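Local coordinates for protein glycosyl hyrolase, family 3 (Deinococcus radiodurans, PDB 3TEV) that probably hydrolyses O-glycosidic bonds, as a glycoside hydrolase family 3 protein built on a TIM-barrel domain, at residues Pro140-Ile145 and His183-Gln188; Pro195-Ser200 and Ala225-Asp230; Lys33-Tyr38 and Gly294-Gln299; Gln20-Asp25 and Val290-Arg295. All coordinates share one frame; numbering follows the deposited sequence.

Interaction 1 of 4, residues Pro140-Ile145 and His183-Gln188; sequences PANPVI and HGDTHQ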
loop_
_atom_site.group_PDB
_atom_site.type_symbol
_atom_site.label_atom_id
_atom_site.label_comp_id
_atom_site.label_asym_id
_atom_site.label_seq_id
_atom_site.Cartn_x
_atom_site.Cartn_y
_atom_site.Cartn_z
ATOM N N PRO A 140 -2.825 17.255 19.041
ATOM C CA PRO A 140 -4.247 17.268 19.396
ATOM C C PRO A 140 -5.052 18.270 18.553
ATOM O O PRO A 140 -6.181 17.959 18.155
ATOM C CB PRO A 140 -4.248 17.659 20.887
ATOM C CG PRO A 140 -2.926 18.315 21.128
ATOM C CD PRO A 140 -1.964 17.655 20.171
ATOM N N ALA A 141 -4.463 19.434 18.262
ATOM C CA ALA A 141 -5.113 20.479 17.454
ATOM C C ALA A 141 -5.029 20.233 15.935
ATOM O O ALA A 141 -5.428 21.084 15.138
ATOM C CB ALA A 141 -4.560 21.865 17.818
ATOM N N ASN A 142 -4.517 19.066 15.546
ATOM C CA ASN A 142 -4.459 18.655 14.141
ATOM C C ASN A 142 -4.687 17.139 13.985
ATOM O O ASN A 142 -3.744 16.401 13.669
ATOM C CB ASN A 142 -3.125 19.094 13.504
ATOM C CG ASN A 142 -3.054 18.805 12.000
ATOM O OD1 ASN A 142 -4.062 18.868 11.295
ATOM N ND2 ASN A 142 -1.854 18.492 11.509
ATOM N N PRO A 143 -5.938 16.667 14.216
ATOM C CA PRO A 143 -6.195 15.231 14.056
ATOM C C PRO A 143 -6.466 14.848 12.588
ATOM O O PRO A 143 -7.626 14.742 12.176
ATOM C CB PRO A 143 -7.423 14.990 14.947
ATOM C CG PRO A 143 -8.136 16.330 15.023
ATOM C CD PRO A 143 -7.163 17.408 14.595
ATOM N N VAL A 144 -5.398 14.665 11.810
ATOM C CA VAL A 144 -5.511 14.267 10.398
ATOM C C VAL A 144 -6.019 12.822 10.298
ATOM O O VAL A 144 -6.856 12.494 9.442
ATOM C CB VAL A 144 -4.149 14.408 9.624
ATOM C CG1 VAL A 144 -4.302 14.000 8.151
ATOM C CG2 VAL A 144 -3.594 15.829 9.720
ATOM N N ILE A 145 -5.510 11.975 11.193
ATOM C CA ILE A 145 -5.793 10.543 11.181
ATOM C C ILE A 145 -6.873 10.186 12.212
ATOM O O ILE A 145 -7.830 9.470 11.889
ATOM C CB ILE A 145 -4.478 9.714 11.336
ATOM C CG1 ILE A 145 -3.504 10.011 10.171
ATOM C CG2 ILE A 145 -4.760 8.208 11.474
ATOM C CD1 ILE A 145 -4.090 9.882 8.713
ATOM N N HIS A 183 1.684 10.069 8.315
ATOM C CA HIS A 183 0.643 11.048 7.948
ATOM C C HIS A 183 0.112 11.820 9.143
ATOM O O HIS A 183 -0.778 12.677 8.994
ATOM C CB HIS A 183 -0.549 10.340 7.305
ATOM C CG HIS A 183 -1.167 11.099 6.168
ATOM N ND1 HIS A 183 -1.709 12.364 6.313
ATOM C CD2 HIS A 183 -1.332 10.767 4.860
ATOM C CE1 HIS A 183 -2.172 12.783 5.145
ATOM N NE2 HIS A 183 -1.956 11.835 4.246
ATOM N N GLY A 184 0.637 11.513 10.325
ATOM C CA GLY A 184 0.054 12.009 11.561
ATOM C C GLY A 184 -0.104 13.513 11.742
ATOM O O GLY A 184 -1.078 13.963 12.348
ATOM N N ASP A 185 0.835 14.302 11.228
ATOM C CA ASP A 185 0.875 15.727 11.577
ATOM C C ASP A 185 1.235 16.649 10.404
ATOM O O ASP A 185 2.153 17.466 10.483
ATOM C CB ASP A 185 1.807 15.932 12.772
ATOM C CG ASP A 185 1.719 17.330 13.357
ATOM O OD1 ASP A 185 0.640 17.970 13.306
ATOM O OD2 ASP A 185 2.753 17.791 13.868
ATOM N N THR A 186 0.466 16.516 9.328
ATOM C CA THR A 186 0.738 17.190 8.047
ATOM C C THR A 186 -0.001 18.524 7.964
ATOM O O THR A 186 -1.035 18.678 8.612
ATOM C CB THR A 186 0.343 16.278 6.857
ATOM O OG1 THR A 186 -1.041 15.914 6.948
ATOM C CG2 THR A 186 1.149 15.003 6.881
ATOM N N HIS A 187 0.551 19.487 7.217
ATOM C CA HIS A 187 -0.143 20.763 6.939
ATOM C C HIS A 187 -0.312 21.029 5.435
ATOM O O HIS A 187 0.653 20.946 4.665
ATOM C CB HIS A 187 0.467 21.971 7.696
ATOM C CG HIS A 187 1.835 22.397 7.228
ATOM N ND1 HIS A 187 2.997 22.060 7.898
ATOM C CD2 HIS A 187 2.223 23.179 6.188
ATOM C CE1 HIS A 187 4.039 22.586 7.275
ATOM N NE2 HIS A 187 3.598 23.272 6.235
ATOM N N GLN A 188 -1.558 21.302 5.033
ATOM C CA GLN A 188 -1.910 21.620 3.646
ATOM C C GLN A 188 -2.165 23.101 3.474
ATOM O O GLN A 188 -3.035 23.672 4.122
ATOM C CB GLN A 188 -3.181 20.892 3.206
ATOM C CG GLN A 188 -3.008 19.468 2.796
ATOM C CD GLN A 188 -4.125 18.995 1.882
ATOM O OE1 GLN A 188 -4.037 19.105 0.652
ATOM N NE2 GLN A 188 -5.175 18.442 2.479
HETATM O O HOH W 1 -3.628 12.510 13.390
#
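N142 reaches across to the 183-188 loop with its amide nitrogen, and both N-H groups of ND2 are used. N142 ND2 donates to D185 OD1 at 3.1 Å, nearly straight at 169°. It meets the anti side of the carboxylate, and the acceptor lies close to the amide plane. The other bond goes from N142 ND2 to T186 O at 3.0 Å and arrives above the carbonyl plane. CG of N142 stands anti to its backbone N (chi1 -175°), which carries the amide over to the loop. D185 is gripped further: OD1 also accepts from N139 ND2, and OD2 forms a salt bridge with K199. A water joins the backbones. It accepts from I145 N at 2.9 Å and donates to G184 O at 3.1 Å. Beside these polar links, V144 and I145 pack on H183. V144 CG1 is in van der Waals contact with H183 ND1 at 3.6 Å, and I145 CD1 rests 3.8 Å from H183 CB. H183 ND1 is buried here and has no modelled polar partner. The two loops follow barrel strands 128-129 and 174-180, at their C-terminal ends, the side on which TIM-barrel active sites generally lie. T186 packs on V197 of strand 196-197, while 140-145 runs on toward helix 154-169.

Interaction 2 of 4, residues Pro195-Ser200 and Ala225-Asp230; sequences PRVSKS and AHIVYD
R196 lays one face of its guanidinium over V228, whose CG1 sits 3.4 Å above the plane and toward the rim. The two side chains run side by side, on the same face of a two-stranded parallel sheet. The arginine chain bends at chi3 (78°), and this brings R196 NH2 within 2.8 Å of D230 OD1. That salt bridge meets the syn side of the carboxylate, with the two planes 43° apart. A weak bond from R196 NE ends on the same oxygen. R196 NH2 also donates to A234 O. The other carboxylate oxygen, D230 OD2, lies 3.3 Å from S198 CB.

On the opposite face V197 runs alongside Y229, with V197 CB 3.7 Å from Y229 CD1. V197 CG2 also touches I227 CG2 at 3.8 Å. The Y229 hydroxyl is bonded to G182 O, so this ring ties the sheet to the loop after strand 174-180.

The backbone pairing is regular. V228 N donates to P195 O at 3.0 Å, V197 N to V228 O at 2.8 Å, and D230 N to V197 O at 3.1 Å.

The chemistry is thus divided by face. The side of V197 and Y229 is apolar next to the sheet. The side of R196 has an ion pair laid over a valine, and R196 would probably offset part of the charge of D230.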
loop_
_atom_site.group_PDB
_atom_site.type_symbol
_atom_site.label_atom_id
_atom_site.label_comp_id
_atom_site.label_asym_id
_atom_site.label_seq_id
_atom_site.Cartn_x
_atom_site.Cartn_y
_atom_site.Cartn_z
ATOM N N PRO A 195 0.358 18.003 0.962
ATOM C CA PRO A 195 0.624 18.272 2.367
ATOM C C PRO A 195 2.120 18.229 2.646
ATOM O O PRO A 195 2.849 17.496 1.969
ATOM C CB PRO A 195 -0.094 17.132 3.102
ATOM C CG PRO A 195 -0.628 16.211 2.053
ATOM C CD PRO A 195 -0.594 16.896 0.751
ATOM N N ARG A 196 2.564 19.028 3.616
ATOM C CA ARG A 196 3.968 19.101 4.012
ATOM C C ARG A 196 4.159 18.756 5.487
ATOM O O ARG A 196 3.259 18.943 6.303
ATOM C CB ARG A 196 4.547 20.501 3.772
ATOM C CG ARG A 196 4.471 21.007 2.356
ATOM C CD ARG A 196 5.225 22.334 2.198
ATOM N NE ARG A 196 6.680 22.156 2.108
ATOM C CZ ARG A 196 7.347 21.919 0.969
ATOM N NH1 ARG A 196 6.693 21.828 -0.193
ATOM N NH2 ARG A 196 8.674 21.771 0.991
ATOM N N VAL A 197 5.346 18.264 5.817
ATOM C CA VAL A 197 5.787 18.129 7.189
ATOM C C VAL A 197 7.108 18.873 7.268
ATOM O O VAL A 197 8.034 18.575 6.526
ATOM C CB VAL A 197 5.952 16.652 7.588
ATOM C CG1 VAL A 197 6.621 16.513 8.968
ATOM C CG2 VAL A 197 4.608 15.956 7.579
ATOM N N SER A 198 7.190 19.855 8.151
ATOM C CA SER A 198 8.383 20.692 8.201
ATOM C C SER A 198 9.284 20.423 9.423
ATOM O O SER A 198 10.232 21.171 9.676
ATOM C CB SER A 198 7.973 22.157 8.173
ATOM O OG SER A 198 7.314 22.441 9.396
ATOM N N LYS A 199 8.977 19.366 10.175
ATOM C CA LYS A 199 9.782 18.939 11.335
ATOM C C LYS A 199 11.200 18.563 10.937
ATOM O O LYS A 199 11.439 18.092 9.820
ATOM C CB LYS A 199 9.141 17.710 11.990
ATOM C CG LYS A 199 7.762 17.966 12.568
ATOM C CD LYS A 199 7.146 16.697 13.127
ATOM C CE LYS A 199 5.769 16.999 13.685
ATOM N NZ LYS A 199 5.114 15.781 14.239
ATOM N N SER A 200 12.127 18.735 11.874
ATOM C CA SER A 200 13.514 18.316 11.694
ATOM C C SER A 200 13.651 16.796 11.639
ATOM O O SER A 200 12.746 16.051 12.054
ATOM C CB SER A 200 14.371 18.848 12.843
ATOM O OG SER A 200 14.025 18.181 14.053
ATOM N N ALA A 225 3.185 7.712 1.362
ATOM C CA ALA A 225 2.344 8.884 1.478
ATOM C C ALA A 225 2.720 9.969 0.454
ATOM O O ALA A 225 3.896 10.256 0.277
ATOM C CB ALA A 225 2.583 9.436 2.887
ATOM N N HIS A 226 1.728 10.609 -0.163
ATOM C CA HIS A 226 1.966 11.778 -1.013
ATOM C C HIS A 226 2.252 13.013 -0.143
ATOM O O HIS A 226 1.526 13.989 -0.200
ATOM C CB HIS A 226 0.752 12.083 -1.906
ATOM C CG HIS A 226 0.293 10.940 -2.753
ATOM N ND1 HIS A 226 1.164 10.104 -3.430
ATOM C CD2 HIS A 226 -0.957 10.519 -3.069
ATOM C CE1 HIS A 226 0.466 9.203 -4.099
ATOM N NE2 HIS A 226 -0.821 9.436 -3.901
ATOM N N ILE A 227 3.301 12.969 0.663
ATOM C CA ILE A 227 3.598 14.067 1.576
ATOM C C ILE A 227 5.034 14.523 1.379
ATOM O O ILE A 227 5.920 13.706 1.170
ATOM C CB ILE A 227 3.390 13.617 3.046
ATOM C CG1 ILE A 227 1.944 13.157 3.261
ATOM C CG2 ILE A 227 3.783 14.732 4.049
ATOM C CD1 ILE A 227 1.781 12.279 4.509
ATOM N N VAL A 228 5.250 15.831 1.439
ATOM C CA VAL A 228 6.581 16.399 1.295
ATOM C C VAL A 228 7.176 16.573 2.696
ATOM O O VAL A 228 6.586 17.265 3.539
ATOM C CB VAL A 228 6.558 17.771 0.510
ATOM C CG1 VAL A 228 7.962 18.309 0.307
ATOM C CG2 VAL A 228 5.866 17.625 -0.849
ATOM N N TYR A 229 8.315 15.925 2.953
ATOM C CA TYR A 229 9.065 16.109 4.218
ATOM C C TYR A 229 10.295 16.971 3.960
ATOM O O TYR A 229 11.264 16.486 3.364
ATOM C CB TYR A 229 9.473 14.761 4.816
ATOM C CG TYR A 229 8.276 13.911 5.144
ATOM C CD1 TYR A 229 7.843 13.723 6.463
ATOM C CD2 TYR A 229 7.539 13.331 4.117
ATOM C CE1 TYR A 229 6.695 12.963 6.742
ATOM C CE2 TYR A 229 6.429 12.573 4.377
ATOM C CZ TYR A 229 6.001 12.393 5.674
ATOM O OH TYR A 229 4.871 11.611 5.848
ATOM N N ASP A 230 10.242 18.237 4.390
ATOM C CA ASP A 230 11.351 19.187 4.246
ATOM C C ASP A 230 12.716 18.618 4.654
ATOM O O ASP A 230 13.740 18.925 4.039
ATOM C CB ASP A 230 11.114 20.452 5.090
ATOM C CG ASP A 230 9.922 21.275 4.626
ATOM O OD1 ASP A 230 9.322 20.982 3.577
ATOM O OD2 ASP A 230 9.579 22.243 5.332
#

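Interaction 3 of 4, residues Lys33-Tyr38 and Gly294-Gln299; sequences KDTAAY and GRREVQ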
loop_
_atom_site.group_PDB
_atom_site.type_symbol
_atom_site.label_atom_id
_atom_site.label_comp_id
_atom_site.label_asym_id
_atom_site.label_seq_id
_atom_site.Cartn_x
_atom_site.Cartn_y
_atom_site.Cartn_z
ATOM N N LYS A 33 -17.262 -10.197 -17.876
ATOM C CA LYS A 33 -16.379 -10.701 -18.946
ATOM C C LYS A 33 -15.366 -9.683 -19.502
ATOM O O LYS A 33 -14.209 -10.038 -19.746
ATOM C CB LYS A 33 -17.187 -11.359 -20.085
ATOM C CG LYS A 33 -18.205 -10.439 -20.765
ATOM C CD LYS A 33 -18.938 -11.073 -21.973
ATOM C CE LYS A 33 -20.022 -10.097 -22.463
ATOM N NZ LYS A 33 -20.918 -10.633 -23.541
ATOM N N ASP A 34 -15.787 -8.432 -19.690
ATOM C CA ASP A 34 -14.896 -7.396 -20.227
ATOM C C ASP A 34 -13.761 -7.111 -19.259
ATOM O O ASP A 34 -12.612 -6.942 -19.664
ATOM C CB ASP A 34 -15.658 -6.108 -20.592
ATOM C CG ASP A 34 -16.542 -6.266 -21.852
ATOM O OD1 ASP A 34 -16.203 -7.069 -22.762
ATOM O OD2 ASP A 34 -17.581 -5.568 -21.956
ATOM N N THR A 35 -14.073 -7.103 -17.971
ATOM C CA THR A 35 -13.050 -6.915 -16.948
ATOM C C THR A 35 -12.088 -8.103 -16.932
ATOM O O THR A 35 -10.875 -7.914 -16.853
ATOM C CB THR A 35 -13.680 -6.653 -15.559
ATOM O OG1 THR A 35 -14.518 -5.487 -15.643
ATOM C CG2 THR A 35 -12.623 -6.423 -14.494
ATOM N N ALA A 36 -12.620 -9.321 -17.044
ATOM C CA ALA A 36 -11.779 -10.511 -17.124
ATOM C C ALA A 36 -10.846 -10.427 -18.340
ATOM O O ALA A 36 -9.649 -10.700 -18.220
ATOM C CB ALA A 36 -12.634 -11.765 -17.203
ATOM N N ALA A 37 -11.401 -10.054 -19.497
ATOM C CA ALA A 37 -10.623 -9.965 -20.733
ATOM C C ALA A 37 -9.502 -8.930 -20.553
ATOM O O ALA A 37 -8.369 -9.144 -20.947
ATOM C CB ALA A 37 -11.536 -9.583 -21.934
ATOM N N TYR A 38 -9.834 -7.826 -19.903
ATOM C CA TYR A 38 -8.890 -6.747 -19.661
ATOM C C TYR A 38 -7.741 -7.132 -18.693
ATOM O O TYR A 38 -6.577 -6.874 -18.991
ATOM C CB TYR A 38 -9.694 -5.560 -19.147
ATOM C CG TYR A 38 -8.906 -4.389 -18.662
ATOM C CD1 TYR A 38 -8.427 -3.431 -19.561
ATOM C CD2 TYR A 38 -8.683 -4.199 -17.294
ATOM C CE1 TYR A 38 -7.717 -2.339 -19.125
ATOM C CE2 TYR A 38 -7.969 -3.093 -16.839
ATOM C CZ TYR A 38 -7.502 -2.169 -17.770
ATOM O OH TYR A 38 -6.817 -1.072 -17.341
ATOM N N GLY A 294 -9.087 4.194 -10.723
ATOM C CA GLY A 294 -9.942 5.083 -11.514
ATOM C C GLY A 294 -10.541 4.345 -12.684
ATOM O O GLY A 294 -10.407 3.119 -12.787
ATOM N N ARG A 295 -11.189 5.087 -13.577
ATOM C CA ARG A 295 -11.854 4.497 -14.726
ATOM C C ARG A 295 -10.833 3.873 -15.677
ATOM O O ARG A 295 -9.632 4.173 -15.603
ATOM C CB ARG A 295 -12.675 5.558 -15.449
ATOM C CG ARG A 295 -11.820 6.562 -16.170
ATOM C CD ARG A 295 -12.615 7.788 -16.551
ATOM N NE ARG A 295 -11.726 8.889 -16.892
ATOM C CZ ARG A 295 -11.689 9.438 -18.094
ATOM N NH1 ARG A 295 -12.506 8.982 -19.042
ATOM N NH2 ARG A 295 -10.856 10.445 -18.339
ATOM N N ARG A 296 -11.320 3.013 -16.570
ATOM C CA ARG A 296 -10.448 2.258 -17.482
ATOM C C ARG A 296 -9.492 3.153 -18.281
ATOM O O ARG A 296 -8.306 2.829 -18.391
ATOM C CB ARG A 296 -11.254 1.314 -18.401
ATOM C CG ARG A 296 -10.402 0.208 -19.126
ATOM C CD ARG A 296 -11.175 -1.154 -19.243
ATOM N NE ARG A 296 -11.517 -1.702 -17.919
ATOM C CZ ARG A 296 -12.447 -2.633 -17.665
ATOM N NH1 ARG A 296 -13.162 -3.179 -18.650
ATOM N NH2 ARG A 296 -12.658 -3.023 -16.400
ATOM N N GLU A 297 -9.995 4.290 -18.768
ATOM C CA GLU A 297 -9.177 5.247 -19.511
ATOM C C GLU A 297 -7.967 5.767 -18.742
ATOM O O GLU A 297 -6.872 5.863 -19.320
ATOM C CB GLU A 297 -10.005 6.438 -20.007
ATOM C CG GLU A 297 -11.067 6.086 -21.068
ATOM C CD GLU A 297 -12.437 5.672 -20.488
ATOM O OE1 GLU A 297 -12.585 5.416 -19.262
ATOM O OE2 GLU A 297 -13.386 5.607 -21.294
ATOM N N VAL A 298 -8.125 6.110 -17.463
ATOM C CA VAL A 298 -6.930 6.512 -16.715
ATOM C C VAL A 298 -5.986 5.350 -16.441
ATOM O O VAL A 298 -4.778 5.540 -16.427
ATOM C CB VAL A 298 -7.187 7.399 -15.439
ATOM C CG1 VAL A 298 -8.174 8.493 -15.758
ATOM C CG2 VAL A 298 -7.625 6.585 -14.213
ATOM N N GLN A 299 -6.527 4.154 -16.238
ATOM C CA GLN A 299 -5.689 2.963 -16.048
ATOM C C GLN A 299 -4.872 2.700 -17.318
ATOM O O GLN A 299 -3.659 2.431 -17.245
ATOM C CB GLN A 299 -6.518 1.730 -15.653
ATOM C CG GLN A 299 -7.196 1.828 -14.269
ATOM C CD GLN A 299 -8.083 0.631 -13.943
ATOM O OE1 GLN A 299 -8.151 -0.323 -14.711
ATOM N NE2 GLN A 299 -8.751 0.668 -12.802
#
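R296 and Y38 join two outer helices of the TIM barrel, 33-42 and 296-309, which follow the strands 22-24 and 290-291. The main interaction is a stack. The guanidinium of R296 lies nearly flat on the Y38 ring, with planes 15° apart and centres 4.3 Å apart, and this is a cation-pi contact. The two side chains slide past each other in opposite directions. R296 NE sits over the ring centre, and the chain bends at chi2 and chi3 to keep the arginine against the face. A CH-pi contact adds to it: R296 CD stands 3.8 Å from the centroid of the Y38 ring. Y38 holds its ring out with CG anti to the backbone N.

Packing on the strands comes next: Y38 and Q299 both touch I24. The ring of Y38 also meets that of H42.

Among the polar links, Q299 NE2 donates to D25 O. Across the two helices one hydrogen bond is formed. The edge of the guanidinium faces T35, whose OG1 is also hydrogen-bonded to D32 OD1. R296 NH2 donates to T35 OG1 at 3.2 Å and 168°, with the oxygen only 7° out of the guanidinium plane.

Interaction 4 of 4, residues Gln20-Asp25 and Val290-Arg295; sequences QLLMID and VMALGR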
loop_
_atom_site.group_PDB
_atom_site.type_symbol
_atom_site.label_atom_id
_atom_site.label_comp_id
_atom_site.label_asym_id
_atom_site.label_seq_id
_atom_site.Cartn_x
_atom_site.Cartn_y
_atom_site.Cartn_z
ATOM N N GLN A 20 2.106 -5.784 -14.752
ATOM C CA GLN A 20 2.570 -6.518 -13.574
ATOM C C GLN A 20 3.087 -5.588 -12.468
ATOM O O GLN A 20 3.411 -6.038 -11.358
ATOM C CB GLN A 20 3.630 -7.530 -13.994
ATOM C CG GLN A 20 3.050 -8.624 -14.927
ATOM C CD GLN A 20 4.092 -9.536 -15.559
ATOM O OE1 GLN A 20 5.259 -9.141 -15.777
ATOM N NE2 GLN A 20 3.662 -10.772 -15.894
ATOM N N LEU A 21 3.132 -4.286 -12.763
ATOM C CA LEU A 21 3.604 -3.291 -11.787
ATOM C C LEU A 21 2.473 -2.383 -11.301
ATOM O O LEU A 21 2.720 -1.399 -10.613
ATOM C CB LEU A 21 4.750 -2.457 -12.384
ATOM C CG LEU A 21 5.937 -3.255 -12.951
ATOM C CD1 LEU A 21 6.884 -2.344 -13.782
ATOM C CD2 LEU A 21 6.691 -4.012 -11.848
ATOM N N LEU A 22 1.233 -2.712 -11.669
ATOM C CA LEU A 22 0.089 -1.889 -11.282
ATOM C C LEU A 22 -0.906 -2.631 -10.413
ATOM O O LEU A 22 -1.108 -3.845 -10.565
ATOM C CB LEU A 22 -0.663 -1.353 -12.502
ATOM C CG LEU A 22 0.034 -0.610 -13.633
ATOM C CD1 LEU A 22 -1.053 -0.070 -14.591
ATOM C CD2 LEU A 22 0.902 0.535 -13.108
HETATM N N MSE A 23 -1.556 -1.887 -9.535
HETATM C CA MSE A 23 -2.667 -2.390 -8.755
HETATM C C MSE A 23 -3.849 -1.507 -9.147
HETATM O O MSE A 23 -3.799 -0.265 -9.013
HETATM C CB MSE A 23 -2.384 -2.275 -7.251
HETATM C CG MSE A 23 -3.555 -2.699 -6.354
HETATM SE SE MSE A 23 -3.077 -2.707 -4.451
HETATM C CE MSE A 23 -2.675 -4.585 -4.184
ATOM N N ILE A 24 -4.907 -2.137 -9.632
ATOM C CA ILE A 24 -6.052 -1.398 -10.134
ATOM C C ILE A 24 -7.306 -1.708 -9.336
ATOM O O ILE A 24 -7.348 -2.693 -8.596
ATOM C CB ILE A 24 -6.323 -1.733 -11.603
ATOM C CG1 ILE A 24 -6.733 -3.196 -11.733
ATOM C CG2 ILE A 24 -5.109 -1.407 -12.471
ATOM C CD1 ILE A 24 -7.331 -3.537 -13.124
ATOM N N ASP A 25 -8.329 -0.879 -9.510
ATOM C CA ASP A 25 -9.634 -1.156 -8.926
ATOM C C ASP A 25 -10.589 -1.702 -9.975
ATOM O O ASP A 25 -10.346 -1.574 -11.183
ATOM C CB ASP A 25 -10.215 0.079 -8.191
ATOM C CG ASP A 25 -10.371 1.319 -9.090
ATOM O OD1 ASP A 25 -9.603 1.518 -10.062
ATOM O OD2 ASP A 25 -11.278 2.128 -8.802
ATOM N N VAL A 290 2.475 0.388 -8.322
ATOM C CA VAL A 290 1.749 1.646 -8.384
ATOM C C VAL A 290 0.245 1.374 -8.331
ATOM O O VAL A 290 -0.279 0.567 -9.109
ATOM C CB VAL A 290 2.127 2.434 -9.676
ATOM C CG1 VAL A 290 1.206 3.648 -9.870
ATOM C CG2 VAL A 290 3.583 2.886 -9.615
HETATM N N MSE A 291 -0.446 2.026 -7.396
HETATM C CA MSE A 291 -1.908 1.965 -7.350
HETATM C C MSE A 291 -2.468 2.861 -8.430
HETATM O O MSE A 291 -2.436 4.061 -8.289
HETATM C CB MSE A 291 -2.449 2.423 -6.009
HETATM C CG MSE A 291 -2.073 1.488 -4.902
HETATM SE SE MSE A 291 -3.022 1.847 -3.252
HETATM C CE MSE A 291 -4.686 1.087 -3.937
ATOM N N ALA A 292 -3.016 2.288 -9.483
ATOM C CA ALA A 292 -3.523 3.059 -10.594
ATOM C C ALA A 292 -5.054 2.968 -10.568
ATOM O O ALA A 292 -5.659 2.197 -11.320
ATOM C CB ALA A 292 -2.937 2.498 -11.906
ATOM N N LEU A 293 -5.679 3.722 -9.670
ATOM C CA LEU A 293 -7.117 3.605 -9.453
ATOM C C LEU A 293 -7.875 4.571 -10.343
ATOM O O LEU A 293 -7.370 5.647 -10.680
ATOM C CB LEU A 293 -7.470 3.881 -7.995
ATOM C CG LEU A 293 -6.725 3.108 -6.890
ATOM C CD1 LEU A 293 -7.401 3.390 -5.548
ATOM C CD2 LEU A 293 -6.624 1.598 -7.146
ATOM N N GLY A 294 -9.087 4.194 -10.723
ATOM C CA GLY A 294 -9.942 5.083 -11.514
ATOM C C GLY A 294 -10.541 4.345 -12.684
ATOM O O GLY A 294 -10.407 3.119 -12.787
ATOM N N ARG A 295 -11.189 5.087 -13.577
ATOM C CA ARG A 295 -11.854 4.497 -14.726
ATOM C C ARG A 295 -10.833 3.873 -15.677
ATOM O O ARG A 295 -9.632 4.173 -15.603
ATOM C CB ARG A 295 -12.675 5.558 -15.449
ATOM C CG ARG A 295 -11.820 6.562 -16.170
ATOM C CD ARG A 295 -12.615 7.788 -16.551
ATOM N NE ARG A 295 -11.726 8.889 -16.892
ATOM C CZ ARG A 295 -11.689 9.438 -18.094
ATOM N NH1 ARG A 295 -12.506 8.982 -19.042
ATOM N NH2 ARG A 295 -10.856 10.445 -18.339
#
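D25 brings the one flat side-chain group of this contact, its carboxylate, to the backbone of G294. G294 N donates to D25 OD1 at 2.8 Å and 166°. It comes on the syn side, 26° out of the carboxylate plane. L293 CA lies 3.3 Å from D25 OD1. CG of D25 sits between its backbone N and carbonyl carbon (chi1 58°), which turns the carboxylate toward G294. The other oxygen, OD2, forms a salt bridge with K52. G294 has backbone angles that suit only a residue without a side chain.

Before this point the two segments pair as parallel strands. V290 N donates to L21 O at 2.9 Å, M23 N to V290 O at 2.8 Å, and A292 N to M23 O at 2.7 Å. L22 and V290 point to one face, where L22 CD2 meets V290 CB at 4.1 Å. The selenomethionines M23 and M291 lie side by side on the other, and M23 SE approaches M291 CE to 4.2 Å.

This pairing of the first and last strands closes the TIM barrel. The M23 and M291 side packs on C48 of strand 46-49. The other side faces helices: V290 on 275-285, L22 on 296-309.

In the fold
Interactions 3 and 4 act on the same two strand-helix units, and both are buried. Interaction 4 joins strands 22-24 and 290-291 in the barrel sheet, while interaction 3 lies farther out, between the helices that follow them. They share G294 and R295 and have centres about 10 Å apart. Interactions 1 and 2 are partly buried: the first joins two loops, the second pairs two short strands outside the barrel sheet. They touch where H183 packs on I227. Their centres lie about 25 to 35 Å from those of the other pair. The chemistry follows place. Interactions 2 and 4 rest on parallel backbone pairing, interaction 1 on an asparagine amide and a water, and interaction 3 on an arginine-tyrosine stack.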